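Local coordinates for AlyGC (Glaciecola chathamensis, PDB 5GKD), which cleaves alginate as a polysaccharide lyase of family 6, probably by beta-elimination at a calcium-containing active site, at residues Asp525-Thr530 with Ile557-His562; Asn343-Asn348 with Ala386-Gln391. All blocks are in the same frame, centred on the assembly; numbering follows the deposited sequence.

Interaction 1 of 2, residues Asp525-Thr530 with Ile557-His562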
loop_
_atom_site.group_PDB
_atom_site.type_symbol
_atom_site.label_atom_id
_atom_site.label_comp_id
_atom_site.label_asym_id
_atom_site.label_seq_id
_atom_site.Cartn_x
_atom_site.Cartn_y
_atom_site.Cartn_z
ATOM N N ASP A 525 -1.419 18.510 -15.058
ATOM C CA ASP A 525 -2.593 18.131 -15.845
ATOM C C ASP A 525 -2.632 16.609 -15.943
ATOM O O ASP A 525 -2.326 15.997 -16.969
ATOM C CB ASP A 525 -2.558 18.797 -17.221
ATOM C CG ASP A 525 -3.883 18.680 -17.982
ATOM O OD1 ASP A 525 -4.709 17.806 -17.661
ATOM O OD2 ASP A 525 -4.095 19.463 -18.926
ATOM N N ALA A 526 -3.017 15.994 -14.831
ATOM C CA ALA A 526 -3.036 14.550 -14.737
ATOM C C ALA A 526 -4.199 14.133 -13.858
ATOM O O ALA A 526 -4.582 14.844 -12.927
ATOM C CB ALA A 526 -1.714 14.012 -14.183
ATOM N N ALA A 527 -4.778 12.991 -14.183
ATOM C CA ALA A 527 -5.831 12.447 -13.349
ATOM C C ALA A 527 -5.242 11.909 -12.046
ATOM O O ALA A 527 -4.096 11.468 -11.994
ATOM C CB ALA A 527 -6.571 11.342 -14.092
ATOM N N GLY A 528 -6.034 11.955 -10.984
ATOM C CA GLY A 528 -5.605 11.341 -9.744
ATOM C C GLY A 528 -4.677 12.171 -8.894
ATOM O O GLY A 528 -3.943 11.608 -8.079
ATOM N N ASN A 529 -4.675 13.491 -9.059
ATOM C CA ASN A 529 -3.982 14.345 -8.108
ATOM C C ASN A 529 -4.638 14.237 -6.737
ATOM O O ASN A 529 -5.818 13.918 -6.606
ATOM C CB ASN A 529 -3.996 15.810 -8.553
ATOM C CG ASN A 529 -3.180 16.060 -9.812
ATOM O OD1 ASN A 529 -2.352 15.235 -10.217
ATOM N ND2 ASN A 529 -3.421 17.211 -10.442
ATOM N N THR A 530 -3.862 14.541 -5.708
ATOM C CA THR A 530 -4.318 14.448 -4.329
ATOM C C THR A 530 -3.703 15.622 -3.592
ATOM O O THR A 530 -2.494 15.630 -3.355
ATOM C CB THR A 530 -3.905 13.117 -3.681
ATOM O OG1 THR A 530 -2.484 12.987 -3.733
ATOM C CG2 THR A 530 -4.519 11.924 -4.397
ATOM N N ILE A 557 -8.263 20.544 -12.681
ATOM C CA ILE A 557 -7.564 20.576 -13.964
ATOM C C ILE A 557 -7.764 19.274 -14.731
ATOM O O ILE A 557 -7.740 19.262 -15.965
ATOM C CB ILE A 557 -6.075 20.873 -13.755
ATOM C CG1 ILE A 557 -5.407 21.160 -15.103
ATOM C CG2 ILE A 557 -5.389 19.701 -13.045
ATOM C CD1 ILE A 557 -4.044 21.807 -14.989
ATOM N N ASN A 558 -7.963 18.166 -14.025
ATOM C CA ASN A 558 -8.233 16.878 -14.639
ATOM C C ASN A 558 -9.124 16.103 -13.673
ATOM O O ASN A 558 -9.440 16.575 -12.577
ATOM C CB ASN A 558 -6.922 16.158 -14.970
ATOM C CG ASN A 558 -7.057 15.188 -16.123
ATOM O OD1 ASN A 558 -7.963 14.358 -16.151
ATOM N ND2 ASN A 558 -6.161 15.298 -17.089
ATOM N N HIS A 559 -9.547 14.918 -14.086
ATOM C CA HIS A 559 -10.506 14.202 -13.265
ATOM C C HIS A 559 -9.824 13.510 -12.074
ATOM O O HIS A 559 -8.599 13.389 -12.001
ATOM C CB HIS A 559 -11.313 13.218 -14.120
ATOM C CG HIS A 559 -10.566 11.999 -14.565
ATOM N ND1 HIS A 559 -10.303 10.934 -13.725
ATOM C CD2 HIS A 559 -10.099 11.638 -15.785
ATOM C CE1 HIS A 559 -9.674 9.988 -14.399
ATOM N NE2 HIS A 559 -9.533 10.392 -15.650
ATOM N N SER A 560 -10.649 13.109 -11.101
ATOM C CA SER A 560 -10.191 12.381 -9.918
ATOM C C SER A 560 -9.129 13.164 -9.147
ATOM O O SER A 560 -8.135 12.607 -8.689
ATOM C CB SER A 560 -9.664 10.988 -10.287
ATOM O OG SER A 560 -10.660 10.220 -10.926
ATOM N N TYR A 561 -9.342 14.461 -8.991
ATOM C CA TYR A 561 -8.464 15.305 -8.192
ATOM C C TYR A 561 -9.073 15.369 -6.800
ATOM O O TYR A 561 -10.011 16.128 -6.561
ATOM C CB TYR A 561 -8.331 16.690 -8.811
ATOM C CG TYR A 561 -7.188 17.533 -8.296
ATOM C CD1 TYR A 561 -6.623 17.310 -7.045
ATOM C CD2 TYR A 561 -6.661 18.553 -9.079
ATOM C CE1 TYR A 561 -5.578 18.087 -6.591
ATOM C CE2 TYR A 561 -5.614 19.322 -8.635
ATOM C CZ TYR A 561 -5.080 19.094 -7.399
ATOM O OH TYR A 561 -4.037 19.873 -6.966
ATOM N N HIS A 562 -8.527 14.574 -5.883
ATOM C CA HIS A 562 -9.065 14.448 -4.538
ATOM C C HIS A 562 -8.472 15.488 -3.607
ATOM O O HIS A 562 -7.328 15.924 -3.767
ATOM C CB HIS A 562 -8.784 13.057 -3.985
ATOM C CG HIS A 562 -9.099 11.966 -4.953
ATOM N ND1 HIS A 562 -10.383 11.701 -5.378
ATOM C CD2 HIS A 562 -8.300 11.082 -5.593
ATOM C CE1 HIS A 562 -10.358 10.701 -6.240
ATOM N NE2 HIS A 562 -9.108 10.308 -6.388
HETATM O O HOH W 1 -6.246 15.114 -10.802
#
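With CG of Asn558 swung away from its own backbone N (chi1 -153°) and CG of Asp525 likewise trans (chi1 -168°), amide and carboxylate meet across two successive coils of a parallel beta-helix, where equivalent turns stack in register. Asn558 ND2 donates to Asp525 OD1 at 3.0 Å; the oxygen is met nearly along its C-O direction, although the two planes stand 68° apart. The other end of the amide folds back on its own chain: Asn558 OD1 accepts a hydrogen bond from His559 N at 2.7 Å, in the carbonyl plane and on a lone pair. A leucine here would probably leave the Asp525 carboxylate without this donor and the turn before His559 without its side-chain clamp. Further along, the methyl of Ala527 sits over one face of the His559 imidazole, whose ND1 is paired at its edge with Ser560 OG; Leu599 of the second subunit packs on both Ala527 and His559. Asn529 repeats the theme in the buried part: its CB lies 3.4 Å from the centroid of the Tyr561 ring, above the centre of one face, with amide and ring almost perpendicular. The Asn529 amide itself is held within its own coil and the preceding one, by Pro524 O and Ser500 OG. Backbone bonds complete the stacking: Gly528 N reaches His559 O, and His562 N reaches Asn529 O at 2.9 Å where the short parallel strands begin. Between the turns a single water gives hydrogens to Ala526 O and His559 O and accepts one from Asn529 N at 2.9 Å.

Interaction 2 of 2, residues Asn343-Asn348 with Ala386-Gln391; sequences NNLIVN and ADITMQ
Leu345 and Val347, alternate residues on one face of strand 345-347, meet Ile388 and Met390, alternate residues of the segment 386-391, through apolar branch ends. The close packing is concentrated in these four side chains. Leu345 divides its two methyls between partners: CD1 lies 3.8 Å from Ile388 CD1 as the two side chains slide past each other in opposite directions, while CD2 meets Met390 CE tip to tip at the same separation. Met390 reaches both residues because its chain is bent at chi2 (-69°) and chi3 (-88°), which sets Met390 SD 3.8 Å from Val347 CG2 and carries the terminal methyl on to Leu345. Val347 CG2 also touches Ile388 CG2, the two side chains running obliquely. In the parallel beta-helix of this chondroitinase B-like region, strand 339-347 is one strand of a parallel wall. The chain leaves that wall after Ala386, and the part carrying Ile388 and Met390 crosses the outer face of strand 345-347: the nearest CA atoms, those of Val347 and Ile388, are 7.7 Å apart. Leu370 of the neighbouring strand 364-372 touches Ile388, and Val317 of strand 310-317 touches Met390, with Leu398 and Pro400 of the hairpin partner strand alongside. The reverse side of the segment is looser: Asp387, Thr389 and Gln391 are exposed and make no contact with strand 345-347; the CB of Thr389 points away from it, and Thr389 and Gln391 lie against Glu401.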
loop_
_atom_site.group_PDB
_atom_site.type_symbol
_atom_site.label_atom_id
_atom_site.label_comp_id
_atom_site.label_asym_id
_atom_site.label_seq_id
_atom_site.Cartn_x
_atom_site.Cartn_y
_atom_site.Cartn_z
ATOM N N ASN A 343 -24.792 -5.143 47.893
ATOM C CA ASN A 343 -23.954 -4.267 48.715
ATOM C C ASN A 343 -23.092 -3.322 47.884
ATOM O O ASN A 343 -22.030 -2.889 48.323
ATOM C CB ASN A 343 -23.096 -5.087 49.678
ATOM C CG ASN A 343 -23.936 -5.869 50.660
ATOM O OD1 ASN A 343 -24.239 -7.037 50.440
ATOM N ND2 ASN A 343 -24.337 -5.220 51.743
ATOM N N ASN A 344 -23.554 -2.984 46.689
ATOM C CA ASN A 344 -22.883 -2.007 45.854
ATOM C C ASN A 344 -23.383 -0.595 46.163
ATOM O O ASN A 344 -24.437 -0.393 46.764
ATOM C CB ASN A 344 -23.078 -2.356 44.378
ATOM C CG ASN A 344 -22.477 -3.726 44.025
ATOM O OD1 ASN A 344 -21.264 -3.867 43.923
ATOM N ND2 ASN A 344 -23.318 -4.727 43.885
ATOM N N LEU A 345 -22.607 0.387 45.731
ATOM C CA LEU A 345 -22.906 1.790 45.961
ATOM C C LEU A 345 -22.812 2.522 44.636
ATOM O O LEU A 345 -21.761 2.509 43.986
ATOM C CB LEU A 345 -21.952 2.402 46.989
ATOM C CG LEU A 345 -21.984 3.925 47.148
ATOM C CD1 LEU A 345 -23.267 4.412 47.783
ATOM C CD2 LEU A 345 -20.799 4.398 47.976
ATOM N N ILE A 346 -23.910 3.157 44.250
ATOM C CA ILE A 346 -24.029 3.890 43.000
ATOM C C ILE A 346 -24.420 5.312 43.354
ATOM O O ILE A 346 -25.507 5.545 43.892
ATOM C CB ILE A 346 -25.075 3.261 42.062
ATOM C CG1 ILE A 346 -24.758 1.792 41.780
ATOM C CG2 ILE A 346 -25.167 4.051 40.789
ATOM C CD1 ILE A 346 -25.831 1.073 40.979
ATOM N N VAL A 347 -23.538 6.256 43.070
ATOM C CA VAL A 347 -23.794 7.669 43.270
ATOM C C VAL A 347 -23.591 8.343 41.928
ATOM O O VAL A 347 -22.491 8.294 41.363
ATOM C CB VAL A 347 -22.878 8.284 44.338
ATOM C CG1 VAL A 347 -23.211 9.764 44.504
ATOM C CG2 VAL A 347 -23.015 7.543 45.648
ATOM N N ASN A 348 -24.641 8.971 41.418
ATOM C CA ASN A 348 -24.616 9.565 40.090
ATOM C C ASN A 348 -25.318 10.907 40.164
ATOM O O ASN A 348 -26.443 10.981 40.663
ATOM C CB ASN A 348 -25.308 8.632 39.084
ATOM C CG ASN A 348 -25.049 9.009 37.652
ATOM O OD1 ASN A 348 -24.952 10.178 37.319
ATOM N ND2 ASN A 348 -24.949 8.014 36.791
ATOM N N ALA A 386 -31.015 6.934 49.414
ATOM C CA ALA A 386 -30.697 7.694 50.614
ATOM C C ALA A 386 -30.030 9.002 50.233
ATOM O O ALA A 386 -29.520 9.163 49.124
ATOM C CB ALA A 386 -29.794 6.904 51.568
ATOM N N ASP A 387 -30.040 9.932 51.176
ATOM C CA ASP A 387 -29.281 11.164 51.052
ATOM C C ASP A 387 -27.806 10.836 51.253
ATOM O O ASP A 387 -27.368 10.581 52.374
ATOM C CB ASP A 387 -29.773 12.182 52.075
ATOM C CG ASP A 387 -29.195 13.554 51.848
ATOM O OD1 ASP A 387 -28.287 13.682 51.006
ATOM O OD2 ASP A 387 -29.649 14.506 52.510
ATOM N N ILE A 388 -27.038 10.814 50.167
ATOM C CA ILE A 388 -25.630 10.442 50.205
ATOM C C ILE A 388 -24.813 11.648 49.788
ATOM O O ILE A 388 -25.103 12.266 48.759
ATOM C CB ILE A 388 -25.324 9.253 49.274
ATOM C CG1 ILE A 388 -26.184 8.042 49.612
ATOM C CG2 ILE A 388 -23.844 8.890 49.340
ATOM C CD1 ILE A 388 -26.048 6.936 48.589
ATOM N N THR A 389 -23.787 11.984 50.563
ATOM C CA THR A 389 -22.802 12.941 50.079
ATOM C C THR A 389 -21.420 12.310 50.196
ATOM O O THR A 389 -21.042 11.790 51.249
ATOM C CB THR A 389 -22.909 14.299 50.802
ATOM O OG1 THR A 389 -21.845 14.449 51.737
ATOM C CG2 THR A 389 -24.244 14.443 51.528
ATOM N N MET A 390 -20.700 12.291 49.086
ATOM C CA MET A 390 -19.413 11.618 49.013
ATOM C C MET A 390 -18.304 12.590 49.379
ATOM O O MET A 390 -18.368 13.774 49.052
ATOM C CB MET A 390 -19.187 11.069 47.603
ATOM C CG MET A 390 -20.276 10.124 47.149
ATOM S SD MET A 390 -20.234 8.586 48.074
ATOM C CE MET A 390 -19.090 7.646 47.097
ATOM N N GLN A 391 -17.291 12.097 50.070
ATOM C CA GLN A 391 -16.104 12.910 50.267
ATOM C C GLN A 391 -14.866 12.056 50.083
ATOM O O GLN A 391 -14.861 10.870 50.404
ATOM C CB GLN A 391 -16.091 13.589 51.629
ATOM C CG GLN A 391 -15.810 12.697 52.777
ATOM C CD GLN A 391 -15.659 13.506 54.053
ATOM O OE1 GLN A 391 -15.508 12.947 55.136
ATOM N NE2 GLN A 391 -15.703 14.833 53.931
#

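Followed from the N terminus, the chain first forms interaction 2, where 386-391 returns over strand 339-347 after a loop of 37 residues that includes strand 364-372. That closure lies at the C-terminal end of the first parallel beta-helix and ties its last coils to the hairpin 390-392/398-400. The chain then enters a second parallel beta-helix, in which interaction 1 closes a loop of 26 residues, about one coil, by laying 557-562 against 525-530. The two loops are in series, neither nested nor crossed. Their centres are 61 Å apart, on opposite sides of the chain's centre; interaction 2 lays a segment across the face of a wall, whereas interaction 1 stacks adjacent coils.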